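Local coordinates for shikimate kinase (Aquifex aeolicus, PDB 2PT5), which probably transfers a phosphate from ATP to the 3-hydroxyl group of shikimate, a step on the way to chorismate and the aromatic amino acids, at residues M9-S14 against V97-P102; R93-F98 against A140-K145; R2-G7 against V72-G77. All coordinates share one frame; numbering follows the deposited sequence.

From the N terminus, strand 2-6 runs first, and interaction 3 pairs it with strand 72-75, closing a mostly helical loop of 64 residues. Residues 9-14, just beyond strand 2-6, lie within that loop but find their partner at 97-102, outside it, so interaction 1 crosses interaction 3. Interaction 2 starts on strand 95-100, where interaction 1 ends; the two share Val97 and Phe98, and the chain then returns through helices 103-109 and 127-137 to strand 142-145. Interactions 3 and 2 follow in series. Tyr4 and Val97 join strands 2-6 and 95-100, making interactions 2 and 3 parts of one parallel sheet, with the loop of interaction 1 at its end.

Interaction 1: M9-S14 against V97-P102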
loop_
_atom_site.group_PDB
_atom_site.type_symbol
_atom_site.label_atom_id
_atom_site.label_comp_id
_atom_site.label_asym_id
_atom_site.label_seq_id
_atom_site.Cartn_x
_atom_site.Cartn_y
_atom_site.Cartn_z
HETATM N N MSE A 9 -4.662 -3.573 3.023
HETATM C CA MSE A 9 -4.011 -4.829 2.670
HETATM C C MSE A 9 -4.740 -5.662 1.619
HETATM O O MSE A 9 -4.114 -6.292 0.765
HETATM C CB MSE A 9 -3.826 -5.662 3.940
HETATM C CG MSE A 9 -3.543 -7.135 3.704
HETATM SE SE MSE A 9 -4.661 -8.237 4.854
HETATM C CE MSE A 9 -5.994 -8.778 3.562
ATOM N N CYS A 10 -6.065 -5.668 1.678
ATOM C CA CYS A 10 -6.851 -6.452 0.741
ATOM C C CYS A 10 -7.351 -5.648 -0.455
ATOM O O CYS A 10 -8.394 -5.974 -1.024
ATOM C CB CYS A 10 -8.045 -7.062 1.480
ATOM S SG CYS A 10 -9.020 -5.805 2.377
ATOM N N SER A 11 -6.628 -4.606 -0.848
ATOM C CA SER A 11 -7.080 -3.803 -1.978
ATOM C C SER A 11 -6.372 -4.168 -3.288
ATOM O O SER A 11 -6.568 -3.513 -4.308
ATOM C CB SER A 11 -6.916 -2.303 -1.677
ATOM O OG SER A 11 -5.565 -1.971 -1.440
ATOM N N GLY A 12 -5.561 -5.222 -3.254
ATOM C CA GLY A 12 -4.853 -5.657 -4.449
ATOM C C GLY A 12 -3.642 -4.836 -4.867
ATOM O O GLY A 12 -3.268 -4.838 -6.042
ATOM N N LYS A 13 -3.025 -4.137 -3.918
ATOM C CA LYS A 13 -1.854 -3.318 -4.212
ATOM C C LYS A 13 -0.729 -4.126 -4.857
ATOM O O LYS A 13 -0.168 -3.729 -5.880
ATOM C CB LYS A 13 -1.325 -2.665 -2.934
ATOM C CG LYS A 13 -2.225 -1.599 -2.349
ATOM C CD LYS A 13 -1.736 -1.184 -0.980
ATOM C CE LYS A 13 -1.770 -2.369 -0.006
ATOM N NZ LYS A 13 -1.317 -1.981 1.351
ATOM N N SER A 14 -0.399 -5.256 -4.249
ATOM C CA SER A 14 0.666 -6.118 -4.751
ATOM C C SER A 14 0.399 -6.635 -6.174
ATOM O O SER A 14 1.268 -6.547 -7.043
ATOM C CB SER A 14 0.866 -7.301 -3.797
ATOM O OG SER A 14 1.999 -8.067 -4.165
ATOM N N VAL A 97 -0.908 6.579 -5.631
ATOM C CA VAL A 97 -2.171 6.048 -6.133
ATOM C C VAL A 97 -2.921 5.273 -5.063
ATOM O O VAL A 97 -2.422 4.272 -4.538
ATOM C CB VAL A 97 -1.947 5.094 -7.334
ATOM C CG1 VAL A 97 -3.280 4.679 -7.920
ATOM C CG2 VAL A 97 -1.082 5.770 -8.391
ATOM N N PHE A 98 -4.132 5.726 -4.764
ATOM C CA PHE A 98 -4.953 5.074 -3.758
ATOM C C PHE A 98 -5.944 4.135 -4.425
ATOM O O PHE A 98 -6.809 4.560 -5.187
ATOM C CB PHE A 98 -5.687 6.133 -2.906
ATOM C CG PHE A 98 -6.727 5.566 -1.955
ATOM C CD1 PHE A 98 -6.561 4.315 -1.359
ATOM C CD2 PHE A 98 -7.861 6.315 -1.629
ATOM C CE1 PHE A 98 -7.504 3.818 -0.457
ATOM C CE2 PHE A 98 -8.816 5.828 -0.723
ATOM C CZ PHE A 98 -8.637 4.579 -0.136
ATOM N N ILE A 99 -5.785 2.846 -4.157
ATOM C CA ILE A 99 -6.687 1.840 -4.698
ATOM C C ILE A 99 -7.734 1.676 -3.604
ATOM O O ILE A 99 -7.524 0.991 -2.598
ATOM C CB ILE A 99 -5.946 0.528 -4.956
ATOM C CG1 ILE A 99 -4.834 0.777 -5.981
ATOM C CG2 ILE A 99 -6.918 -0.522 -5.448
ATOM C CD1 ILE A 99 -3.878 -0.402 -6.171
ATOM N N ASP A 100 -8.863 2.337 -3.826
ATOM C CA ASP A 100 -9.973 2.395 -2.881
ATOM C C ASP A 100 -11.023 1.289 -2.941
ATOM O O ASP A 100 -11.588 1.023 -3.994
ATOM C CB ASP A 100 -10.676 3.744 -3.075
ATOM C CG ASP A 100 -11.654 4.067 -1.966
ATOM O OD1 ASP A 100 -12.607 4.823 -2.237
ATOM O OD2 ASP A 100 -11.461 3.591 -0.827
ATOM N N ILE A 101 -11.274 0.651 -1.800
ATOM C CA ILE A 101 -12.316 -0.367 -1.688
ATOM C C ILE A 101 -13.227 0.068 -0.536
ATOM O O ILE A 101 -12.753 0.588 0.481
ATOM C CB ILE A 101 -11.761 -1.776 -1.357
ATOM C CG1 ILE A 101 -10.830 -1.704 -0.150
ATOM C CG2 ILE A 101 -11.072 -2.370 -2.582
ATOM C CD1 ILE A 101 -10.346 -3.065 0.329
ATOM N N PRO A 102 -14.547 -0.123 -0.688
ATOM C CA PRO A 102 -15.537 0.243 0.332
ATOM C C PRO A 102 -15.450 -0.643 1.576
ATOM O O PRO A 102 -14.897 -1.743 1.524
ATOM C CB PRO A 102 -16.863 0.089 -0.408
ATOM C CG PRO A 102 -16.573 -1.031 -1.372
ATOM C CD PRO A 102 -15.202 -0.670 -1.889
#
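Ile99 carries CG2 anti to the backbone N with CG1 beside that N (chi1 -61°), and this splits its two branches between different parts of the facing loop. Ile101 is turned differently, with CG1 between the backbone N and the carbonyl carbon (chi1 51°), which swings CD1 over to Cys10. The CG2 methyl of Ile99 comes closest, 3.2 Å from the backbone O of Ser11, while its CD1 reaches along to the first turn of helix 13-24, 4.1 Å from Lys13 CA. Two residues on, Ile101 CD1 rests 3.7 Å from Cys10 SG and 4.0 Å from Ser11 CB. Ser11 itself points into the notch between the two isoleucines, its CB 3.5 Å from Ile99 O. No hydrogen bond spans the two segments; the hydroxyl of Ser11 turns back to Phe8 O within its own loop.

Gly12, Lys13 and Ser14 belong to the Walker A P-loop that begins at Gly7 and is predicted to hold ATP, so what packs here is the end of strand 95-100 against the predicted phosphate-binding loop. Gly12 sits at the N-cap of the following helix with a positive phi, 76°, a value that favours glycine. Lys13 touches Ile99 with only the start of its side chain, CG lying 4.3 Å from CD1. Beyond that the chain, kinked at chi3, leads away, and NZ bonds to the backbone oxygens of Thr76 and Gly7. On the other flank Cys10 is fixed by a disulfide to Cys110, beside Phe106 and Arg109 of helix 103-109. Asp100 faces away from the loop and forms salt bridges with Lys143 and Arg134.

Interaction 2: R93-F98 against A140-K145; sequences RGTTVF and ADIKVK
Asp141 reaches across to Thr96 at nearly every atom of its side chain. Its CB lies 3.4 Å from the backbone O of Thr96, CG comes 3.3 Å from Thr96 OG1, and at the tip OD1 takes the backbone N-H of Thr96 on its anti lone pair, at 2.9 Å and nearly straight (167°). The same OD1 receives a weak bond from Thr96 OG1. That hydroxyl, lodged between the backbone N and the carbonyl carbon (chi1 50°), in turn accepts from Asp141 N at 3.0 Å, so donor and acceptor bonds run both ways between the two residues just where the strands begin to pair. Beyond them the backbone takes over: Ile142 N bonds to Thr96 O, Phe98 N to Ile142 O at 2.7 Å, and Val144 N to Phe98 O. The methyls Thr95 CG2 and Ile142 CD1 are squeezed together at 3.4 Å. On the other face Phe98 CB meets Ala140 CB at 3.5 Å, and its ring runs alongside Lys143, whose NZ pairs with Asp100. Strand 142-145 is the outermost on this side of the parallel sheet, joined to strand 95-100 by the helical crossover of a P-loop kinase.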
loop_
_atom_site.group_PDB
_atom_site.type_symbol
_atom_site.label_atom_id
_atom_site.label_comp_id
_atom_site.label_asym_id
_atom_site.label_seq_id
_atom_site.Cartn_x
_atom_site.Cartn_y
_atom_site.Cartn_z
ATOM N N ARG A 93 8.558 12.413 -4.459
ATOM C CA ARG A 93 9.340 11.528 -5.309
ATOM C C ARG A 93 8.545 11.074 -6.535
ATOM O O ARG A 93 9.125 10.783 -7.581
ATOM C CB ARG A 93 9.819 10.314 -4.502
ATOM C CG ARG A 93 10.741 10.674 -3.344
ATOM C CD ARG A 93 12.007 11.345 -3.866
ATOM N NE ARG A 93 12.609 12.254 -2.892
ATOM C CZ ARG A 93 13.640 11.951 -2.110
ATOM N NH1 ARG A 93 14.108 12.850 -1.262
ATOM N NH2 ARG A 93 14.214 10.758 -2.184
ATOM N N GLY A 94 7.220 11.023 -6.414
ATOM C CA GLY A 94 6.417 10.603 -7.543
ATOM C C GLY A 94 4.911 10.719 -7.382
ATOM O O GLY A 94 4.405 11.590 -6.671
ATOM N N THR A 95 4.194 9.827 -8.060
ATOM C CA THR A 95 2.739 9.810 -8.027
ATOM C C THR A 95 2.235 8.745 -7.060
ATOM O O THR A 95 2.653 7.581 -7.119
ATOM C CB THR A 95 2.164 9.527 -9.430
ATOM O OG1 THR A 95 2.662 10.507 -10.345
ATOM C CG2 THR A 95 0.637 9.580 -9.418
ATOM N N THR A 96 1.343 9.157 -6.164
ATOM C CA THR A 96 0.764 8.260 -5.179
ATOM C C THR A 96 -0.607 7.870 -5.700
ATOM O O THR A 96 -1.359 8.716 -6.184
ATOM C CB THR A 96 0.662 8.935 -3.787
ATOM O OG1 THR A 96 0.028 10.215 -3.903
ATOM C CG2 THR A 96 2.050 9.118 -3.192
ATOM N N VAL A 97 -0.908 6.579 -5.631
ATOM C CA VAL A 97 -2.171 6.048 -6.133
ATOM C C VAL A 97 -2.921 5.273 -5.063
ATOM O O VAL A 97 -2.422 4.272 -4.538
ATOM C CB VAL A 97 -1.947 5.094 -7.334
ATOM C CG1 VAL A 97 -3.280 4.679 -7.920
ATOM C CG2 VAL A 97 -1.082 5.770 -8.391
ATOM N N PHE A 98 -4.132 5.726 -4.764
ATOM C CA PHE A 98 -4.953 5.074 -3.758
ATOM C C PHE A 98 -5.944 4.135 -4.425
ATOM O O PHE A 98 -6.809 4.560 -5.187
ATOM C CB PHE A 98 -5.687 6.133 -2.906
ATOM C CG PHE A 98 -6.727 5.566 -1.955
ATOM C CD1 PHE A 98 -6.561 4.315 -1.359
ATOM C CD2 PHE A 98 -7.861 6.315 -1.629
ATOM C CE1 PHE A 98 -7.504 3.818 -0.457
ATOM C CE2 PHE A 98 -8.816 5.828 -0.723
ATOM C CZ PHE A 98 -8.637 4.579 -0.136
ATOM N N ALA A 140 -4.164 10.927 -1.636
ATOM C CA ALA A 140 -3.370 10.475 -2.773
ATOM C C ALA A 140 -3.582 11.303 -4.041
ATOM O O ALA A 140 -4.668 11.831 -4.274
ATOM C CB ALA A 140 -3.688 9.005 -3.063
ATOM N N ASP A 141 -2.542 11.400 -4.861
ATOM C CA ASP A 141 -2.622 12.138 -6.115
ATOM C C ASP A 141 -3.739 11.551 -6.971
ATOM O O ASP A 141 -4.570 12.279 -7.524
ATOM C CB ASP A 141 -1.301 12.026 -6.879
ATOM C CG ASP A 141 -0.143 12.647 -6.131
ATOM O OD1 ASP A 141 0.885 11.962 -5.938
ATOM O OD2 ASP A 141 -0.262 13.827 -5.744
ATOM N N ILE A 142 -3.757 10.226 -7.067
ATOM C CA ILE A 142 -4.758 9.533 -7.871
ATOM C C ILE A 142 -5.524 8.501 -7.047
ATOM O O ILE A 142 -4.940 7.777 -6.235
ATOM C CB ILE A 142 -4.098 8.809 -9.069
ATOM C CG1 ILE A 142 -3.208 9.784 -9.845
ATOM C CG2 ILE A 142 -5.165 8.242 -9.991
ATOM C CD1 ILE A 142 -2.380 9.116 -10.939
ATOM N N LYS A 143 -6.832 8.436 -7.270
ATOM C CA LYS A 143 -7.695 7.499 -6.560
ATOM C C LYS A 143 -8.487 6.689 -7.576
ATOM O O LYS A 143 -9.159 7.253 -8.420
ATOM C CB LYS A 143 -8.658 8.263 -5.642
ATOM C CG LYS A 143 -9.720 7.392 -4.975
ATOM C CD LYS A 143 -10.738 8.239 -4.206
ATOM C CE LYS A 143 -11.763 7.379 -3.480
ATOM N NZ LYS A 143 -12.577 6.524 -4.397
ATOM N N VAL A 144 -8.404 5.365 -7.493
ATOM C CA VAL A 144 -9.122 4.495 -8.417
ATOM C C VAL A 144 -9.954 3.455 -7.667
ATOM O O VAL A 144 -9.639 3.100 -6.531
ATOM C CB VAL A 144 -8.137 3.762 -9.366
ATOM C CG1 VAL A 144 -7.325 4.776 -10.163
ATOM C CG2 VAL A 144 -7.212 2.869 -8.563
ATOM N N LYS A 145 -11.010 2.974 -8.319
ATOM C CA LYS A 145 -11.916 1.976 -7.757
ATOM C C LYS A 145 -11.220 0.614 -7.726
ATOM O O LYS A 145 -10.954 0.029 -8.772
ATOM C CB LYS A 145 -13.169 1.885 -8.628
ATOM C CG LYS A 145 -14.441 1.511 -7.893
ATOM C CD LYS A 145 -15.221 2.758 -7.499
ATOM C CE LYS A 145 -16.621 2.402 -7.014
ATOM N NZ LYS A 145 -17.402 1.670 -8.054
#

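Interaction 3: R2-G7 against V72-G77; sequences RIYLIG and VVISTG
The Tyr4 ring and the Ile74 side chain run alongside each other: Tyr4 CE2 is 3.7 Å from Ile74 CD1, an oblique approach, and CD2 passes 4.0 Å from Ile74 CB. The Tyr4 side chain also meets Met90 of helix 84-91 and Arg93, and its OH bonds to Ser67 OG. The other flat group on the same face, the guanidinium of Arg2, is held by backbone oxygens, NE by Lys69 and NH1 by Arg93. On the reverse face Leu5 CG packs 4.2 Å from Val73 CG1, and Ile3 lies against Leu20 and Leu24 of helix 13-24.

Between the faces the backbones bond in parallel register, Ile3 N to Val72 O, Ile74 N to Ile3 O and Leu5 N to Ile74 O. At the end of the pairing Leu5 O is gripped twice by one residue. Thr76 N donates at 3.1 Å over a bent path (146°), and Thr76 OG1, placed between its own N and carbonyl carbon (chi1 61°), donates at 2.9 Å, tilted 19° from the carbonyl plane. OG1 also accepts from a water that bonds to Gly77 O at 2.7 Å and takes the N-H of Gly7 at 2.9 Å, bridging the two strand ends. A valine in place of Thr76 would probably leave Leu5 O with the backbone N-H as its one donor here and the bridging water without its hydroxyl mate. Gly7 has backbone angles at which a side chain would jam against the preceding carbonyl. Strand 2-6 is the central strand of the 2-3-1-4-5 sheet of P-loop kinases, with 72-75 beside it; the first leads into the Walker A loop, the second into Gly77 and Gly78, by the predicted shikimate site.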
loop_
_atom_site.group_PDB
_atom_site.type_symbol
_atom_site.label_atom_id
_atom_site.label_comp_id
_atom_site.label_asym_id
_atom_site.label_seq_id
_atom_site.Cartn_x
_atom_site.Cartn_y
_atom_site.Cartn_z
ATOM N N ARG A 2 8.367 7.343 -10.402
ATOM C CA ARG A 2 8.106 6.550 -9.209
ATOM C C ARG A 2 6.608 6.552 -8.964
ATOM O O ARG A 2 5.986 7.611 -8.911
ATOM C CB ARG A 2 8.829 7.147 -7.997
ATOM C CG ARG A 2 10.321 7.343 -8.208
ATOM C CD ARG A 2 11.015 7.700 -6.913
ATOM N NE ARG A 2 12.433 7.985 -7.115
ATOM C CZ ARG A 2 12.918 9.162 -7.493
ATOM N NH1 ARG A 2 12.101 10.187 -7.714
ATOM N NH2 ARG A 2 14.222 9.316 -7.646
ATOM N N ILE A 3 6.033 5.365 -8.815
ATOM C CA ILE A 3 4.599 5.241 -8.585
ATOM C C ILE A 3 4.334 4.491 -7.286
ATOM O O ILE A 3 4.746 3.340 -7.119
ATOM C CB ILE A 3 3.928 4.488 -9.740
ATOM C CG1 ILE A 3 4.134 5.259 -11.049
ATOM C CG2 ILE A 3 2.447 4.299 -9.448
ATOM C CD1 ILE A 3 3.778 4.442 -12.281
ATOM N N TYR A 4 3.637 5.137 -6.363
ATOM C CA TYR A 4 3.347 4.495 -5.089
ATOM C C TYR A 4 1.901 4.054 -4.978
ATOM O O TYR A 4 0.987 4.824 -5.271
ATOM C CB TYR A 4 3.678 5.441 -3.933
ATOM C CG TYR A 4 5.110 5.925 -3.935
ATOM C CD1 TYR A 4 5.468 7.100 -4.592
ATOM C CD2 TYR A 4 6.109 5.200 -3.281
ATOM C CE1 TYR A 4 6.798 7.547 -4.598
ATOM C CE2 TYR A 4 7.440 5.635 -3.282
ATOM C CZ TYR A 4 7.778 6.813 -3.941
ATOM O OH TYR A 4 9.091 7.254 -3.939
ATOM N N LEU A 5 1.695 2.812 -4.548
ATOM C CA LEU A 5 0.341 2.294 -4.385
ATOM C C LEU A 5 0.029 2.237 -2.895
ATOM O O LEU A 5 0.795 1.681 -2.122
ATOM C CB LEU A 5 0.215 0.898 -4.997
ATOM C CG LEU A 5 0.562 0.746 -6.482
ATOM C CD1 LEU A 5 0.227 -0.671 -6.919
ATOM C CD2 LEU A 5 -0.197 1.766 -7.322
ATOM N N ILE A 6 -1.096 2.822 -2.496
ATOM C CA ILE A 6 -1.472 2.829 -1.092
ATOM C C ILE A 6 -2.911 2.370 -0.926
ATOM O O ILE A 6 -3.705 2.431 -1.866
ATOM C CB ILE A 6 -1.296 4.246 -0.478
ATOM C CG1 ILE A 6 -2.362 5.203 -1.017
ATOM C CG2 ILE A 6 0.077 4.790 -0.834
ATOM C CD1 ILE A 6 -2.195 6.649 -0.542
ATOM N N GLY A 7 -3.240 1.902 0.271
ATOM C CA GLY A 7 -4.586 1.436 0.542
ATOM C C GLY A 7 -4.539 0.274 1.512
ATOM O O GLY A 7 -3.460 -0.097 1.995
ATOM N N VAL A 72 10.148 2.901 -10.824
ATOM C CA VAL A 72 9.744 1.768 -10.007
ATOM C C VAL A 72 8.314 1.940 -9.502
ATOM O O VAL A 72 7.819 3.067 -9.367
ATOM C CB VAL A 72 10.692 1.645 -8.782
ATOM C CG1 VAL A 72 10.457 2.824 -7.835
ATOM C CG2 VAL A 72 10.497 0.309 -8.071
ATOM N N VAL A 73 7.646 0.818 -9.258
ATOM C CA VAL A 73 6.298 0.831 -8.710
ATOM C C VAL A 73 6.495 0.216 -7.342
ATOM O O VAL A 73 7.029 -0.896 -7.218
ATOM C CB VAL A 73 5.331 -0.048 -9.506
ATOM C CG1 VAL A 73 3.967 -0.067 -8.822
ATOM C CG2 VAL A 73 5.210 0.468 -10.928
ATOM N N ILE A 74 6.093 0.946 -6.311
ATOM C CA ILE A 74 6.242 0.472 -4.945
ATOM C C ILE A 74 4.887 0.376 -4.261
ATOM O O ILE A 74 4.168 1.374 -4.184
ATOM C CB ILE A 74 7.119 1.442 -4.133
ATOM C CG1 ILE A 74 8.534 1.475 -4.709
ATOM C CG2 ILE A 74 7.141 1.037 -2.678
ATOM C CD1 ILE A 74 9.348 2.652 -4.201
ATOM N N SER A 75 4.538 -0.823 -3.787
ATOM C CA SER A 75 3.288 -1.027 -3.064
ATOM C C SER A 75 3.670 -0.842 -1.596
ATOM O O SER A 75 4.766 -1.224 -1.186
ATOM C CB SER A 75 2.727 -2.439 -3.301
ATOM O OG SER A 75 3.667 -3.438 -2.932
ATOM N N THR A 76 2.782 -0.233 -0.819
ATOM C CA THR A 76 3.058 0.027 0.593
ATOM C C THR A 76 2.148 -0.776 1.523
ATOM O O THR A 76 1.112 -1.289 1.105
ATOM C CB THR A 76 2.889 1.530 0.903
ATOM O OG1 THR A 76 1.536 1.923 0.636
ATOM C CG2 THR A 76 3.820 2.366 0.026
ATOM N N GLY A 77 2.538 -0.888 2.786
ATOM C CA GLY A 77 1.725 -1.633 3.736
ATOM C C GLY A 77 0.550 -0.798 4.207
ATOM O O GLY A 77 0.501 0.398 3.937
HETATM O O HOH W 1 -0.971 1.520 1.964
#